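Local coordinates for glycosylation Associate Protein 1 (Streptococcus agalactiae serotype V, PDB 6OYC) that probably takes part, as a subunit of the Gap123 complex, in the glycosylation and accessory Sec export of a streptococcal surface glycoprotein, at residues S335-I349 against I470-E482. Residues are numbered along the deposited sequence; the frame is centred on the assembly and turned at random.
Sequences SLTSLYKVMLKNNDI and IQELEKAIPYYCE
Helices 335-344 and 473-481 run in the same general direction, crossing at -43° with a closest axial approach of 9.2 Å, and come nearest at Ser338 and Glu474, whose CA atoms are 5.7 Å apart. These same residues form the first polar tie: Ser338 OG donates to Glu474 OE1 at 2.5 Å, a short bond received on the anti lone pair. The extended chain of Glu474 reaches across from its helix to take it. Methylenes CD and CE of Lys341 lie against the same carboxylate; Lys341 NZ stays 4.7 Å from Glu474 OE1, too far for a salt bridge but near enough that the charges may attract.

Apolar contacts line the inner side. Ile477 CD1 meets Leu339 CD2 at 3.6 Å, the two side chains crossing at about a right angle, and Ile477 CG2 touches Val342 CG2 and Ile349 CD1. The other methyl of Val342, CG1, rests 3.7 Å from Glu474 CA. Ile320 of strand 318-323 touches both Ile477 and Ile349, the latter opening strand 349-354, so the two helices lie on the parallel sheet of the C-terminal Rossmann-like domain, consistent with the family's GT-B relationship.

At the far end Asn346 ND2 donates to Glu482 OE2 (3.0 Å, N-H...O 166°). The acceptor lies almost in the amide plane, yet the donor stands 45° out of the carboxylate plane. Asn346 OD1 accepts from Asp348 N in an Asx turn; with both ends engaged, the amide's rotation should be held. Between these ties a water bridges Lys345 NZ and Glu474 O. Buried methyls thus join the helices over the sheet, while neutral donors, rather than salt bridges, tie the two carboxylates along the partly exposed border.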
loop_
_atom_site.group_PDB
_atom_site.type_symbol
_atom_site.label_atom_id
_atom_site.label_comp_id
_atom_site.label_asym_id
_atom_site.label_seq_id
_atom_site.Cartn_x
_atom_site.Cartn_y
_atom_site.Cartn_z
ATOM N N SER A 335 -0.916 -4.454 29.907
ATOM C CA SER A 335 -0.517 -3.164 29.348
ATOM C C SER A 335 -1.255 -2.014 30.023
ATOM O O SER A 335 -0.641 -1.010 30.385
ATOM C CB SER A 335 -0.761 -3.145 27.838
ATOM O OG SER A 335 0.065 -4.091 27.181
ATOM N N LEU A 336 -2.577 -2.137 30.184
ATOM C CA LEU A 336 -3.347 -1.097 30.860
ATOM C C LEU A 336 -2.801 -0.808 32.246
ATOM O O LEU A 336 -2.761 0.348 32.678
ATOM C CB LEU A 336 -4.808 -1.508 30.975
ATOM C CG LEU A 336 -5.597 -1.541 29.675
ATOM C CD1 LEU A 336 -7.036 -1.874 30.011
ATOM C CD2 LEU A 336 -5.481 -0.203 28.954
ATOM N N THR A 337 -2.382 -1.850 32.963
ATOM C CA THR A 337 -1.889 -1.654 34.319
ATOM C C THR A 337 -0.685 -0.728 34.325
ATOM O O THR A 337 -0.621 0.225 35.113
ATOM C CB THR A 337 -1.549 -3.007 34.945
ATOM O OG1 THR A 337 -2.762 -3.725 35.179
ATOM C CG2 THR A 337 -0.821 -2.830 36.258
ATOM N N SER A 338 0.271 -0.970 33.431
ATOM C CA SER A 338 1.461 -0.132 33.426
ATOM C C SER A 338 1.157 1.256 32.892
ATOM O O SER A 338 1.749 2.241 33.355
ATOM C CB SER A 338 2.571 -0.790 32.612
ATOM O OG SER A 338 3.212 -1.805 33.362
ATOM N N LEU A 339 0.235 1.359 31.927
ATOM C CA LEU A 339 -0.106 2.669 31.380
ATOM C C LEU A 339 -0.744 3.550 32.443
ATOM O O LEU A 339 -0.431 4.743 32.536
ATOM C CB LEU A 339 -1.039 2.525 30.171
ATOM C CG LEU A 339 -0.457 1.929 28.873
ATOM C CD1 LEU A 339 -1.572 1.608 27.869
ATOM C CD2 LEU A 339 0.600 2.831 28.258
ATOM N N TYR A 340 -1.640 2.970 33.250
ATOM C CA TYR A 340 -2.194 3.664 34.408
ATOM C C TYR A 340 -1.091 4.222 35.306
ATOM O O TYR A 340 -1.110 5.405 35.665
ATOM C CB TYR A 340 -3.105 2.707 35.180
ATOM C CG TYR A 340 -3.917 3.365 36.276
ATOM C CD1 TYR A 340 -4.960 4.226 35.968
ATOM C CD2 TYR A 340 -3.649 3.112 37.619
ATOM C CE1 TYR A 340 -5.709 4.831 36.967
ATOM C CE2 TYR A 340 -4.398 3.704 38.622
ATOM C CZ TYR A 340 -5.419 4.569 38.290
ATOM O OH TYR A 340 -6.163 5.167 39.276
ATOM N N LYS A 341 -0.095 3.397 35.636
ATOM C CA LYS A 341 0.950 3.825 36.566
ATOM C C LYS A 341 1.735 5.019 36.029
ATOM O O LYS A 341 1.945 6.005 36.748
ATOM C CB LYS A 341 1.890 2.660 36.874
ATOM C CG LYS A 341 1.388 1.715 37.967
ATOM C CD LYS A 341 2.539 0.928 38.571
ATOM C CE LYS A 341 2.274 -0.581 38.527
ATOM N NZ LYS A 341 1.152 -1.025 39.409
ATOM N N VAL A 342 2.187 4.952 34.769
ATOM C CA VAL A 342 2.979 6.065 34.245
ATOM C C VAL A 342 2.113 7.303 34.046
ATOM O O VAL A 342 2.615 8.433 34.087
ATOM C CB VAL A 342 3.703 5.681 32.938
ATOM C CG1 VAL A 342 4.325 4.290 33.042
ATOM C CG2 VAL A 342 2.768 5.791 31.740
ATOM N N MET A 343 0.806 7.119 33.852
ATOM C CA MET A 343 -0.068 8.245 33.546
ATOM C C MET A 343 -0.446 9.021 34.797
ATOM O O MET A 343 -0.570 10.251 34.744
ATOM C CB MET A 343 -1.319 7.755 32.818
ATOM C CG MET A 343 -1.128 7.685 31.305
ATOM S SD MET A 343 -2.456 6.819 30.468
ATOM C CE MET A 343 -3.738 8.083 30.444
ATOM N N LEU A 344 -0.635 8.329 35.930
ATOM C CA LEU A 344 -0.823 9.046 37.187
ATOM C C LEU A 344 0.411 9.858 37.534
ATOM O O LEU A 344 0.305 10.958 38.080
ATOM C CB LEU A 344 -1.150 8.084 38.321
ATOM C CG LEU A 344 -2.425 7.255 38.261
ATOM C CD1 LEU A 344 -2.234 6.102 39.198
ATOM C CD2 LEU A 344 -3.644 8.072 38.663
ATOM N N LYS A 345 1.589 9.343 37.201
ATOM C CA LYS A 345 2.839 10.056 37.415
ATOM C C LYS A 345 3.088 11.168 36.402
ATOM O O LYS A 345 4.080 11.895 36.552
ATOM C CB LYS A 345 4.012 9.073 37.358
ATOM C CG LYS A 345 4.235 8.264 38.619
ATOM C CD LYS A 345 5.367 7.275 38.412
ATOM C CE LYS A 345 6.585 7.949 37.793
ATOM N NZ LYS A 345 7.075 7.230 36.574
ATOM N N ASN A 346 2.243 11.318 35.372
ATOM C CA ASN A 346 2.513 12.304 34.318
ATOM C C ASN A 346 1.204 12.634 33.597
ATOM O O ASN A 346 0.775 11.885 32.713
ATOM C CB ASN A 346 3.563 11.793 33.354
ATOM C CG ASN A 346 4.041 12.866 32.402
ATOM O OD1 ASN A 346 3.313 13.809 32.096
ATOM N ND2 ASN A 346 5.275 12.733 31.929
ATOM N N ASN A 347 0.612 13.780 33.956
ATOM C CA ASN A 347 -0.683 14.221 33.447
ATOM C C ASN A 347 -0.652 14.630 31.975
ATOM O O ASN A 347 -1.722 14.830 31.386
ATOM C CB ASN A 347 -1.195 15.395 34.293
ATOM C CG ASN A 347 -0.072 16.304 34.768
ATOM O OD1 ASN A 347 0.423 17.143 34.014
ATOM N ND2 ASN A 347 0.339 16.137 36.021
ATOM N N ASP A 348 0.532 14.772 31.375
ATOM C CA ASP A 348 0.632 15.158 29.975
ATOM C C ASP A 348 0.589 13.964 29.022
ATOM O O ASP A 348 0.360 14.152 27.821
ATOM C CB ASP A 348 1.909 15.978 29.751
ATOM C CG ASP A 348 1.810 17.385 30.337
ATOM O OD1 ASP A 348 0.689 17.820 30.669
ATOM O OD2 ASP A 348 2.848 18.054 30.480
ATOM N N ILE A 349 0.777 12.745 29.532
ATOM C CA ILE A 349 0.725 11.555 28.693
ATOM C C ILE A 349 -0.717 11.264 28.306
ATOM O O ILE A 349 -1.622 11.289 29.151
ATOM C CB ILE A 349 1.350 10.359 29.420
ATOM C CG1 ILE A 349 2.859 10.548 29.552
ATOM C CG2 ILE A 349 1.031 9.075 28.689
ATOM C CD1 ILE A 349 3.506 9.547 30.462
ATOM N N ILE A 470 6.137 -6.734 29.786
ATOM C CA ILE A 470 5.253 -5.594 29.572
ATOM C C ILE A 470 5.391 -4.568 30.697
ATOM O O ILE A 470 5.375 -3.354 30.448
ATOM C CB ILE A 470 3.801 -6.075 29.389
ATOM C CG1 ILE A 470 3.666 -6.765 28.025
ATOM C CG2 ILE A 470 2.825 -4.902 29.488
ATOM C CD1 ILE A 470 2.311 -7.398 27.768
ATOM N N GLN A 471 5.581 -5.023 31.941
ATOM C CA GLN A 471 5.725 -4.074 33.043
ATOM C C GLN A 471 6.943 -3.174 32.862
ATOM O O GLN A 471 7.011 -2.097 33.465
ATOM C CB GLN A 471 5.770 -4.824 34.384
ATOM C CG GLN A 471 7.144 -5.009 35.018
ATOM C CD GLN A 471 7.074 -5.666 36.406
ATOM O OE1 GLN A 471 6.325 -5.228 37.285
ATOM N NE2 GLN A 471 7.867 -6.718 36.602
ATOM N N GLU A 472 7.883 -3.565 32.009
ATOM C CA GLU A 472 8.995 -2.683 31.688
ATOM C C GLU A 472 8.552 -1.432 30.916
ATOM O O GLU A 472 9.340 -0.485 30.805
ATOM C CB GLU A 472 10.035 -3.488 30.918
ATOM C CG GLU A 472 11.465 -3.021 31.063
ATOM C CD GLU A 472 12.424 -3.917 30.289
ATOM O OE1 GLU A 472 12.026 -5.067 29.966
ATOM O OE2 GLU A 472 13.556 -3.466 29.990
ATOM N N LEU A 473 7.317 -1.398 30.389
ATOM C CA LEU A 473 6.747 -0.140 29.902
ATOM C C LEU A 473 6.850 0.961 30.947
ATOM O O LEU A 473 7.006 2.141 30.596
ATOM C CB LEU A 473 5.276 -0.318 29.527
ATOM C CG LEU A 473 4.939 -1.032 28.217
ATOM C CD1 LEU A 473 3.418 -1.200 28.093
ATOM C CD2 LEU A 473 5.547 -0.310 27.016
ATOM N N GLU A 474 6.751 0.592 32.235
ATOM C CA GLU A 474 6.852 1.565 33.319
ATOM C C GLU A 474 8.232 2.201 33.391
ATOM O O GLU A 474 8.381 3.260 34.009
ATOM C CB GLU A 474 6.506 0.910 34.661
ATOM C CG GLU A 474 5.016 0.684 34.883
ATOM C CD GLU A 474 4.738 -0.330 35.982
ATOM O OE1 GLU A 474 4.016 -1.320 35.730
ATOM O OE2 GLU A 474 5.251 -0.134 37.104
ATOM N N LYS A 475 9.237 1.577 32.783
ATOM C CA LYS A 475 10.556 2.174 32.621
ATOM C C LYS A 475 10.728 2.799 31.243
ATOM O O LYS A 475 11.238 3.919 31.125
ATOM C CB LYS A 475 11.635 1.107 32.844
ATOM C CG LYS A 475 13.068 1.600 32.771
ATOM C CD LYS A 475 14.055 0.472 33.104
ATOM C CE LYS A 475 15.523 0.926 33.012
ATOM N NZ LYS A 475 16.490 -0.097 33.537
ATOM N N ALA A 476 10.258 2.103 30.201
ATOM C CA ALA A 476 10.500 2.536 28.831
ATOM C C ALA A 476 9.730 3.812 28.487
ATOM O O ALA A 476 10.240 4.668 27.754
ATOM C CB ALA A 476 10.142 1.401 27.869
ATOM N N ILE A 477 8.507 3.959 28.981
ATOM C CA ILE A 477 7.701 5.125 28.620
ATOM C C ILE A 477 8.326 6.387 29.218
ATOM O O ILE A 477 8.502 7.374 28.487
ATOM C CB ILE A 477 6.229 4.946 29.034
ATOM C CG1 ILE A 477 5.583 3.823 28.220
ATOM C CG2 ILE A 477 5.468 6.229 28.832
ATOM C CD1 ILE A 477 4.124 3.551 28.577
ATOM N N PRO A 478 8.693 6.421 30.512
ATOM C CA PRO A 478 9.389 7.619 31.024
ATOM C C PRO A 478 10.709 7.891 30.334
ATOM O O PRO A 478 11.059 9.057 30.122
ATOM C CB PRO A 478 9.588 7.299 32.509
ATOM C CG PRO A 478 8.469 6.369 32.831
ATOM C CD PRO A 478 8.339 5.502 31.610
ATOM N N TYR A 479 11.441 6.836 29.961
ATOM C CA TYR A 479 12.728 6.989 29.290
ATOM C C TYR A 479 12.652 7.903 28.070
ATOM O O TYR A 479 13.610 8.620 27.762
ATOM C CB TYR A 479 13.230 5.612 28.870
ATOM C CG TYR A 479 14.579 5.604 28.189
ATOM C CD1 TYR A 479 15.750 5.608 28.939
ATOM C CD2 TYR A 479 14.689 5.567 26.799
ATOM C CE1 TYR A 479 16.995 5.585 28.333
ATOM C CE2 TYR A 479 15.945 5.542 26.179
ATOM C CZ TYR A 479 17.092 5.552 26.961
ATOM O OH TYR A 479 18.347 5.526 26.391
ATOM N N TYR A 480 11.548 7.853 27.324
ATOM C CA TYR A 480 11.420 8.694 26.141
ATOM C C TYR A 480 10.481 9.870 26.344
ATOM O O TYR A 480 10.637 10.888 25.662
ATOM C CB TYR A 480 10.960 7.863 24.927
ATOM C CG TYR A 480 12.120 7.189 24.226
ATOM C CD1 TYR A 480 13.158 7.941 23.706
ATOM C CD2 TYR A 480 12.202 5.810 24.124
ATOM C CE1 TYR A 480 14.233 7.345 23.089
ATOM C CE2 TYR A 480 13.285 5.204 23.504
ATOM C CZ TYR A 480 14.297 5.977 22.989
ATOM O OH TYR A 480 15.395 5.407 22.367
ATOM N N CYS A 481 9.554 9.777 27.289
ATOM C CA CYS A 481 8.562 10.826 27.461
ATOM C C CYS A 481 9.024 11.936 28.384
ATOM O O CYS A 481 8.696 13.104 28.146
ATOM C CB CYS A 481 7.262 10.227 27.999
ATOM S SG CYS A 481 6.302 9.425 26.689
ATOM N N GLU A 482 9.793 11.607 29.418
ATOM C CA GLU A 482 10.169 12.578 30.429
ATOM C C GLU A 482 11.635 12.982 30.372
ATOM O O GLU A 482 11.952 14.129 30.693
ATOM C CB GLU A 482 9.803 12.028 31.812
ATOM C CG GLU A 482 8.378 11.436 31.769
ATOM C CD GLU A 482 7.910 10.854 33.084
ATOM O OE1 GLU A 482 8.728 10.781 34.026
ATOM O OE2 GLU A 482 6.717 10.470 33.173
HETATM O O HOH W 1 7.184 4.513 35.858
#